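Local atomic coordinates of guanine nucleotide exchange protein (Legionella pneumophila, PDB entry 1XSZ), a protein that probably acts as a guanine nucleotide exchange factor for ADP-ribosylation factor (Arf) GTPases, and carries a cap over its active site. Residues Asp62-Pro67 and Gln72-Ala77; Lys101-Ala106 and Asp110-Ser115; Asn24-Ile29 and Glu46-Gln51. All blocks are in the same frame, centred on the assembly; numbering follows the deposited sequence.

Contact 1: residues Asp62-Pro67 and Gln72-Ala77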
loop_
_atom_site.group_PDB
_atom_site.type_symbol
_atom_site.label_atom_id
_atom_site.label_comp_id
_atom_site.label_asym_id
_atom_site.label_seq_id
_atom_site.Cartn_x
_atom_site.Cartn_y
_atom_site.Cartn_z
ATOM N N ASP A 62 1.172 6.695 3.975
ATOM C CA ASP A 62 2.102 5.582 4.039
ATOM C C ASP A 62 2.281 5.090 5.468
ATOM O O ASP A 62 2.322 3.885 5.726
ATOM C CB ASP A 62 3.455 5.982 3.464
ATOM C CG ASP A 62 4.243 4.790 3.020
ATOM O OD1 ASP A 62 3.835 4.183 2.011
ATOM O OD2 ASP A 62 5.243 4.451 3.684
ATOM N N TYR A 63 2.389 6.025 6.403
ATOM C CA TYR A 63 2.540 5.667 7.804
ATOM C C TYR A 63 1.297 4.911 8.287
ATOM O O TYR A 63 1.392 3.836 8.883
ATOM C CB TYR A 63 2.719 6.924 8.658
ATOM C CG TYR A 63 2.892 6.621 10.128
ATOM C CD1 TYR A 63 4.160 6.410 10.673
ATOM C CD2 TYR A 63 1.784 6.490 10.964
ATOM C CE1 TYR A 63 4.317 6.073 12.016
ATOM C CE2 TYR A 63 1.930 6.150 12.302
ATOM C CZ TYR A 63 3.196 5.945 12.820
ATOM O OH TYR A 63 3.336 5.608 14.146
ATOM N N LEU A 64 0.128 5.479 8.021
ATOM C CA LEU A 64 -1.126 4.873 8.453
ATOM C C LEU A 64 -1.380 3.479 7.902
ATOM O O LEU A 64 -1.989 2.649 8.575
ATOM C CB LEU A 64 -2.302 5.780 8.083
ATOM C CG LEU A 64 -2.416 7.080 8.887
ATOM C CD1 LEU A 64 -3.467 7.981 8.268
ATOM C CD2 LEU A 64 -2.775 6.757 10.340
ATOM N N SER A 65 -0.914 3.215 6.685
ATOM C CA SER A 65 -1.150 1.925 6.048
ATOM C C SER A 65 -0.045 0.888 6.218
ATOM O O SER A 65 -0.118 -0.188 5.626
ATOM C CB SER A 65 -1.422 2.128 4.554
ATOM O OG SER A 65 -0.280 2.665 3.900
ATOM N N SER A 66 0.961 1.203 7.026
ATOM C CA SER A 66 2.075 0.287 7.255
ATOM C C SER A 66 1.684 -0.860 8.180
ATOM O O SER A 66 0.759 -0.736 8.980
ATOM C CB SER A 66 3.275 1.054 7.806
ATOM O OG SER A 66 3.819 1.884 6.792
ATOM N N PRO A 67 2.403 -1.992 8.095
ATOM C CA PRO A 67 2.112 -3.168 8.921
ATOM C C PRO A 67 2.559 -3.168 10.381
ATOM O O PRO A 67 2.047 -3.960 11.176
ATOM C CB PRO A 67 2.766 -4.296 8.134
ATOM C CG PRO A 67 4.008 -3.629 7.627
ATOM C CD PRO A 67 3.485 -2.286 7.135
ATOM N N GLN A 72 -0.493 0.441 13.038
ATOM C CA GLN A 72 -1.842 -0.096 13.014
ATOM C C GLN A 72 -2.694 0.478 14.141
ATOM O O GLN A 72 -3.890 0.707 13.963
ATOM C CB GLN A 72 -1.805 -1.630 13.050
ATOM C CG GLN A 72 -1.075 -2.211 11.838
ATOM C CD GLN A 72 -1.569 -3.585 11.438
ATOM O OE1 GLN A 72 -2.762 -3.783 11.203
ATOM N NE2 GLN A 72 -0.651 -4.541 11.341
ATOM N N GLN A 73 -2.082 0.735 15.293
ATOM C CA GLN A 73 -2.824 1.321 16.401
ATOM C C GLN A 73 -3.195 2.758 16.053
ATOM O O GLN A 73 -4.297 3.217 16.355
ATOM C CB GLN A 73 -1.992 1.304 17.685
ATOM C CG GLN A 73 -1.791 -0.082 18.274
ATOM C CD GLN A 73 -1.005 -0.052 19.570
ATOM O OE1 GLN A 73 0.157 0.356 19.595
ATOM N NE2 GLN A 73 -1.637 -0.483 20.655
ATOM N N VAL A 74 -2.274 3.474 15.412
ATOM C CA VAL A 74 -2.553 4.850 15.034
ATOM C C VAL A 74 -3.673 4.897 13.996
ATOM O O VAL A 74 -4.538 5.770 14.049
ATOM C CB VAL A 74 -1.285 5.553 14.482
ATOM C CG1 VAL A 74 -1.643 6.932 13.947
ATOM C CG2 VAL A 74 -0.246 5.686 15.600
ATOM N N LEU A 75 -3.659 3.960 13.052
ATOM C CA LEU A 75 -4.704 3.923 12.039
ATOM C C LEU A 75 -6.068 3.676 12.683
ATOM O O LEU A 75 -7.060 4.294 12.303
ATOM C CB LEU A 75 -4.415 2.832 10.998
ATOM C CG LEU A 75 -5.533 2.608 9.967
ATOM C CD1 LEU A 75 -5.836 3.907 9.237
ATOM C CD2 LEU A 75 -5.128 1.523 8.981
ATOM N N LYS A 76 -6.120 2.768 13.654
ATOM C CA LYS A 76 -7.386 2.479 14.312
ATOM C C LYS A 76 -7.927 3.750 14.962
ATOM O O LYS A 76 -9.118 4.043 14.871
ATOM C CB LYS A 76 -7.208 1.379 15.362
ATOM C CG LYS A 76 -8.526 0.780 15.833
ATOM C CD LYS A 76 -8.316 -0.400 16.766
ATOM C CE LYS A 76 -9.644 -1.048 17.122
ATOM N NZ LYS A 76 -10.610 -0.056 17.668
ATOM N N ALA A 77 -7.048 4.513 15.604
ATOM C CA ALA A 77 -7.465 5.753 16.248
ATOM C C ALA A 77 -7.875 6.780 15.195
ATOM O O ALA A 77 -8.884 7.469 15.342
ATOM C CB ALA A 77 -6.333 6.309 17.107
#

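Contact 2: residues Lys101-Ala106 and Asp110-Ser115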
loop_
_atom_site.group_PDB
_atom_site.type_symbol
_atom_site.label_atom_id
_atom_site.label_comp_id
_atom_site.label_asym_id
_atom_site.label_seq_id
_atom_site.Cartn_x
_atom_site.Cartn_y
_atom_site.Cartn_z
ATOM N N LYS A 101 -4.159 10.236 0.398
ATOM C CA LYS A 101 -3.412 10.269 -0.848
ATOM C C LYS A 101 -3.113 8.774 -0.710
ATOM O O LYS A 101 -2.222 8.341 0.036
ATOM C CB LYS A 101 -2.147 11.125 -0.752
ATOM C CG LYS A 101 -2.444 12.602 -0.984
ATOM C CD LYS A 101 -1.207 13.393 -1.369
ATOM C CE LYS A 101 -1.559 14.835 -1.708
ATOM N NZ LYS A 101 -0.359 15.594 -2.153
ATOM N N LEU A 102 -3.938 7.983 -1.380
ATOM C CA LEU A 102 -3.872 6.535 -1.277
ATOM C C LEU A 102 -2.595 5.877 -1.738
ATOM O O LEU A 102 -2.044 6.228 -2.781
ATOM C CB LEU A 102 -5.045 5.921 -2.042
ATOM C CG LEU A 102 -6.451 6.243 -1.514
ATOM C CD1 LEU A 102 -7.487 5.960 -2.589
ATOM C CD2 LEU A 102 -6.723 5.445 -0.249
ATOM N N PRO A 103 -2.081 4.927 -0.946
ATOM C CA PRO A 103 -0.852 4.250 -1.362
ATOM C C PRO A 103 -1.130 3.489 -2.658
ATOM O O PRO A 103 -2.270 3.106 -2.929
ATOM C CB PRO A 103 -0.553 3.318 -0.189
ATOM C CG PRO A 103 -1.908 3.081 0.429
ATOM C CD PRO A 103 -2.538 4.443 0.369
ATOM N N GLY A 104 -0.094 3.280 -3.463
ATOM C CA GLY A 104 -0.266 2.564 -4.715
ATOM C C GLY A 104 0.183 1.122 -4.580
ATOM O O GLY A 104 0.515 0.474 -5.571
ATOM N N GLU A 105 0.184 0.622 -3.348
ATOM C CA GLU A 105 0.600 -0.744 -3.044
ATOM C C GLU A 105 -0.588 -1.514 -2.486
ATOM O O GLU A 105 -1.259 -1.052 -1.566
ATOM C CB GLU A 105 1.733 -0.718 -2.026
ATOM C CG GLU A 105 2.964 0.035 -2.519
ATOM C CD GLU A 105 3.904 0.378 -1.391
ATOM O OE1 GLU A 105 4.528 -0.541 -0.830
ATOM O OE2 GLU A 105 4.007 1.576 -1.052
ATOM N N ALA A 106 -0.814 -2.704 -3.030
ATOM C CA ALA A 106 -1.942 -3.545 -2.652
ATOM C C ALA A 106 -2.153 -3.821 -1.168
ATOM O O ALA A 106 -3.265 -3.650 -0.660
ATOM C CB ALA A 106 -1.868 -4.863 -3.408
ATOM N N ASP A 110 -5.227 -2.475 1.193
ATOM C CA ASP A 110 -6.017 -3.468 1.904
ATOM C C ASP A 110 -6.166 -3.098 3.381
ATOM O O ASP A 110 -7.276 -3.126 3.924
ATOM C CB ASP A 110 -5.360 -4.848 1.743
ATOM C CG ASP A 110 -6.292 -5.992 2.085
ATOM O OD1 ASP A 110 -7.514 -5.768 2.197
ATOM O OD2 ASP A 110 -5.790 -7.128 2.221
ATOM N N ARG A 111 -5.064 -2.745 4.033
ATOM C CA ARG A 111 -5.138 -2.385 5.445
ATOM C C ARG A 111 -6.059 -1.195 5.676
ATOM O O ARG A 111 -6.793 -1.154 6.666
ATOM C CB ARG A 111 -3.746 -2.086 6.005
ATOM C CG ARG A 111 -2.786 -3.250 5.874
ATOM C CD ARG A 111 -1.636 -3.158 6.866
ATOM N NE ARG A 111 -0.644 -4.198 6.615
ATOM C CZ ARG A 111 0.302 -4.119 5.687
ATOM N NH1 ARG A 111 0.399 -3.042 4.919
ATOM N NH2 ARG A 111 1.145 -5.127 5.511
ATOM N N LEU A 112 -6.036 -0.226 4.769
ATOM C CA LEU A 112 -6.893 0.945 4.923
ATOM C C LEU A 112 -8.360 0.518 4.812
ATOM O O LEU A 112 -9.194 0.911 5.633
ATOM C CB LEU A 112 -6.566 2.007 3.869
ATOM C CG LEU A 112 -5.215 2.713 4.032
ATOM C CD1 LEU A 112 -5.072 3.757 2.935
ATOM C CD2 LEU A 112 -5.108 3.366 5.411
ATOM N N VAL A 113 -8.677 -0.296 3.812
ATOM C CA VAL A 113 -10.046 -0.770 3.628
ATOM C C VAL A 113 -10.515 -1.572 4.851
ATOM O O VAL A 113 -11.667 -1.453 5.276
ATOM C CB VAL A 113 -10.156 -1.624 2.336
ATOM C CG1 VAL A 113 -11.554 -2.230 2.207
ATOM C CG2 VAL A 113 -9.860 -0.744 1.124
ATOM N N GLN A 114 -9.626 -2.368 5.429
ATOM C CA GLN A 114 -9.977 -3.150 6.617
ATOM C C GLN A 114 -10.272 -2.232 7.803
ATOM O O GLN A 114 -11.138 -2.527 8.629
ATOM C CB GLN A 114 -8.837 -4.104 6.978
ATOM C CG GLN A 114 -8.679 -5.267 6.014
ATOM C CD GLN A 114 -7.476 -6.126 6.338
ATOM O OE1 GLN A 114 -7.316 -6.592 7.468
ATOM N NE2 GLN A 114 -6.622 -6.344 5.347
ATOM N N SER A 115 -9.550 -1.122 7.899
ATOM C CA SER A 115 -9.771 -0.179 8.994
ATOM C C SER A 115 -11.169 0.424 8.868
ATOM O O SER A 115 -11.919 0.514 9.849
ATOM C CB SER A 115 -8.717 0.928 8.955
ATOM O OG SER A 115 -8.889 1.821 10.042
#

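Contact 3: residues Asn24-Ile29 and Glu46-Gln51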
loop_
_atom_site.group_PDB
_atom_site.type_symbol
_atom_site.label_atom_id
_atom_site.label_comp_id
_atom_site.label_asym_id
_atom_site.label_seq_id
_atom_site.Cartn_x
_atom_site.Cartn_y
_atom_site.Cartn_z
ATOM N N ASN A 24 11.160 11.369 12.155
ATOM C CA ASN A 24 11.560 12.380 13.126
ATOM C C ASN A 24 10.354 13.125 13.681
ATOM O O ASN A 24 10.332 13.488 14.856
ATOM C CB ASN A 24 12.549 13.372 12.512
ATOM C CG ASN A 24 13.902 12.748 12.243
ATOM O OD1 ASN A 24 14.328 11.836 12.950
ATOM N ND2 ASN A 24 14.594 13.248 11.225
ATOM N N GLY A 25 9.352 13.349 12.835
ATOM C CA GLY A 25 8.151 14.033 13.284
ATOM C C GLY A 25 7.386 13.159 14.266
ATOM O O GLY A 25 6.911 13.629 15.305
ATOM N N ILE A 26 7.268 11.878 13.935
ATOM C CA ILE A 26 6.573 10.925 14.791
ATOM C C ILE A 26 7.291 10.839 16.137
ATOM O O ILE A 26 6.655 10.867 17.193
ATOM C CB ILE A 26 6.528 9.520 14.135
ATOM C CG1 ILE A 26 5.664 9.566 12.869
ATOM C CG2 ILE A 26 5.998 8.487 15.124
ATOM C CD1 ILE A 26 4.201 9.904 13.121
ATOM N N ASN A 27 8.616 10.744 16.099
ATOM C CA ASN A 27 9.396 10.661 17.328
ATOM C C ASN A 27 9.208 11.891 18.209
ATOM O O ASN A 27 9.154 11.777 19.435
ATOM C CB ASN A 27 10.880 10.464 17.007
ATOM C CG ASN A 27 11.193 9.046 16.562
ATOM O OD1 ASN A 27 12.302 8.751 16.120
ATOM N ND2 ASN A 27 10.213 8.158 16.684
ATOM N N LYS A 28 9.112 13.064 17.593
ATOM C CA LYS A 28 8.919 14.291 18.354
ATOM C C LYS A 28 7.582 14.259 19.086
ATOM O O LYS A 28 7.496 14.636 20.255
ATOM C CB LYS A 28 8.983 15.512 17.433
ATOM C CG LYS A 28 10.388 15.857 16.969
ATOM C CD LYS A 28 10.404 17.152 16.173
ATOM C CE LYS A 28 11.825 17.584 15.850
ATOM N NZ LYS A 28 12.562 16.552 15.072
ATOM N N ILE A 29 6.541 13.804 18.399
ATOM C CA ILE A 29 5.219 13.719 19.008
ATOM C C ILE A 29 5.282 12.754 20.187
ATOM O O ILE A 29 4.764 13.042 21.265
ATOM C CB ILE A 29 4.156 13.208 18.009
ATOM C CG1 ILE A 29 3.911 14.262 16.928
ATOM C CG2 ILE A 29 2.854 12.887 18.748
ATOM C CD1 ILE A 29 3.007 13.786 15.803
ATOM N N GLU A 46 -4.650 12.247 15.793
ATOM C CA GLU A 46 -5.305 13.547 15.859
ATOM C C GLU A 46 -4.487 14.617 15.144
ATOM O O GLU A 46 -5.050 15.508 14.513
ATOM C CB GLU A 46 -5.535 13.949 17.321
ATOM C CG GLU A 46 -6.303 15.254 17.508
ATOM C CD GLU A 46 -7.703 15.208 16.923
ATOM O OE1 GLU A 46 -8.429 14.224 17.183
ATOM O OE2 GLU A 46 -8.085 16.163 16.213
ATOM N N PHE A 47 -3.163 14.523 15.234
ATOM C CA PHE A 47 -2.295 15.494 14.576
ATOM C C PHE A 47 -2.454 15.388 13.058
ATOM O O PHE A 47 -2.488 16.395 12.359
ATOM C CB PHE A 47 -0.829 15.257 14.961
ATOM C CG PHE A 47 0.069 16.431 14.671
ATOM C CD1 PHE A 47 0.061 17.550 15.503
ATOM C CD2 PHE A 47 0.901 16.433 13.558
ATOM C CE1 PHE A 47 0.871 18.653 15.227
ATOM C CE2 PHE A 47 1.715 17.534 13.274
ATOM C CZ PHE A 47 1.698 18.644 14.110
ATOM N N PHE A 48 -2.547 14.162 12.552
ATOM C CA PHE A 48 -2.723 13.940 11.117
ATOM C C PHE A 48 -4.008 14.623 10.640
ATOM O O PHE A 48 -4.032 15.250 9.581
ATOM C CB PHE A 48 -2.809 12.442 10.813
ATOM C CG PHE A 48 -1.498 11.704 10.916
ATOM C CD1 PHE A 48 -1.491 10.317 10.992
ATOM C CD2 PHE A 48 -0.278 12.379 10.896
ATOM C CE1 PHE A 48 -0.296 9.605 11.044
ATOM C CE2 PHE A 48 0.926 11.674 10.947
ATOM C CZ PHE A 48 0.915 10.286 11.020
ATOM N N HIS A 49 -5.080 14.481 11.414
ATOM C CA HIS A 49 -6.351 15.106 11.061
ATOM C C HIS A 49 -6.266 16.628 11.169
ATOM O O HIS A 49 -6.638 17.350 10.244
ATOM C CB HIS A 49 -7.469 14.599 11.979
ATOM C CG HIS A 49 -8.048 13.283 11.563
ATOM N ND1 HIS A 49 -8.184 12.221 12.431
ATOM C CD2 HIS A 49 -8.569 12.873 10.383
ATOM C CE1 HIS A 49 -8.766 11.215 11.804
ATOM N NE2 HIS A 49 -9.011 11.585 10.560
ATOM N N GLN A 50 -5.772 17.107 12.305
ATOM C CA GLN A 50 -5.657 18.541 12.552
ATOM C C GLN A 50 -4.766 19.299 11.580
ATOM O O GLN A 50 -5.099 20.406 11.160
ATOM C CB GLN A 50 -5.138 18.791 13.970
ATOM C CG GLN A 50 -6.155 18.592 15.077
ATOM C CD GLN A 50 -7.277 19.609 15.021
ATOM O OE1 GLN A 50 -7.053 20.775 14.697
ATOM N NE2 GLN A 50 -8.487 19.175 15.350
ATOM N N GLN A 51 -3.634 18.704 11.221
ATOM C CA GLN A 51 -2.679 19.369 10.343
ATOM C C GLN A 51 -2.647 18.834 8.917
ATOM O O GLN A 51 -1.638 18.962 8.224
ATOM C CB GLN A 51 -1.280 19.265 10.959
ATOM C CG GLN A 51 -1.206 19.745 12.406
ATOM C CD GLN A 51 -1.385 21.245 12.540
ATOM O OE1 GLN A 51 -1.610 21.760 13.638
ATOM N NE2 GLN A 51 -1.276 21.955 11.426
#

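Contact 1: residues Asp62-Pro67 and Gln72-Ala77
The carbonyl oxygen of P67 takes a hydrogen bond from the amide of Q72, with Q72 NE2 2.8 Å from P67 O and an N-H...O angle of 157°. The acceptor lies close to the plane of the Q72 amide, so the N-H is well aimed; at the other end the donor sits 34° off the carbonyl plane of P67. The first torsion of Q72, with CG beside the backbone N, puts CG 3.7 Å from S66 O, and the extended chain beyond it carries NE2 to P67 O. Both P67 and Q72 are exposed to solvent.

Apart from this bond the contact is largely apolar, and Y63, L64, V74 and L75 are buried. L75 lies against the backbone of L64: L75 CD2 and L75 CB are each 3.4 Å from L64 O. The L64 side chain answers with CD2, which touches both V74 CG1, at 3.8 Å, and the CA of L75. V74 is also met by Y63, whose ring turns its edge to the valine, V74 CB lying near the ring plane 3.9 Å from Y63 CE2. The tyrosine side chain, with CG anti to the backbone N (chi1 -180°), crosses that of V74 at about a right angle; its hydroxyl is hydrogen-bonded to E70.

The turn itself is braced from within, because S66 OG gives a 2.7 Å hydrogen bond to D62 O after S65 has left helical geometry. N71 adds a side-chain bond to Y63 O, while F48 of helix 40-50 and F78 touch L64.

Helices 57-64 and 69-80 are thus joined by a tight connection, polar where it is exposed and aliphatic where it is buried, between consecutive helices of the all-helical Sec7 domain.

Contact 2: residues Lys101-Ala106 and Asp110-Ser115
D110 opens the contact with its backbone: D110 N donates to A106 O over 2.9 Å, with an N-H...O angle of 158°. This is an i to i+4 bond of the first turn of helix 106-123, so A106, the last residue of the first segment, already belongs to the helix of the second, and E105 occupies its N-cap position. The carboxylate of D110 is directed elsewhere, chi1 of -163° setting CG anti to the backbone N; its oxygens are held by Y135 and by K251, the latter through a salt bridge.

One residue on, in the conformer given, R111 NH1 probably hydrogen-bonds S65 O, linking this helix to the turn after helix 57-64.

L112 supplies the side-chain half of the contact. Its CD1 methyl meets the CD-CG side of the P103 ring, 3.7 Å from P103 CD and 4.1 Å from P103 CG, and also lies 4.0 Å from L102 CD2. A single methyl therefore touches both L102 and P103, and all three side chains are buried.

The leucine and proline belong to a loop that folds back onto the second turn of the helix whose N-cap is E105, in the Sec7 domain where it faces the capping domain, whose residues Q278 and Q299 bond E105.

Contact 3: residues Asn24-Ile29 and Glu46-Gln51
Aliphatic-to-aromatic packing accounts for the whole of this contact, in two pairs set side by side. In the first, I26 CD1 lies 3.9 Å from F48 CZ, so the far end of the isoleucine meets the far end of the ring, and the two side chains cross at about a right angle. In the second, I29 CD1 rests 4.1 Å from both F47 CD2 and F47 CG, reaching the ring near its root. Each isoleucine touches through its terminal methyl: CG1 stands anti to the carbonyl carbon in both (chi1 -66° in I26, -69° in I29), but the second torsions differ, I29 being extended and I26 bent. The neighbouring phenylalanines diverge likewise, F47 with CG anti to the backbone N and F48 with CG beside it, which spreads their rings to serve two separate isoleucines.

Polar bonds run within each helix. Within the second, away from helix 22-35, Q50 NE2 donates to E46 OE2 over 3.2 Å, nearly along the C-O axis of the carboxylate and almost in the amide plane of Q50. Q51, just past the helix end, folds back so that its CG lies 3.5 Å above one face of the F47 ring, offset toward the rim.

The nearest CA atoms, of I29 and F47, are 8.9 Å apart, a spacing bridged by side chains. Within the Sec7 domain the pairs lie between helices 22-35 and 40-50, with I7 of helix 5-9 touching both I29 and F47 and I14 of helix 11-20 packing on F47; helix 57-64 touches the pairs too, Y63 meeting I26 and V60 and L64 meeting F48.

Overall arrangement
Contacts 3, 1 and 2 follow one another along the chain, all within the Sec7 range. Contact 3 joins helix 22-35 to 40-50, contact 1 joins 57-64 to 69-80, and contact 2 sets a loop on its own helix 106-123. Contact 1 touches both others: Y63 and L64 pack on F48 of contact 3, and L75 on S115 of contact 2, whereas contacts 2 and 3 stay about 10 Å apart at their nearest atoms. Contact 2, centred 5 Å from the centre of the chain, and contact 3, at 20 Å, are buried; contact 1 is partly buried. Contact 3 is purely apolar; the polar bond of contact 1 lies on exposed residues, that of contact 2 at the start of its helix.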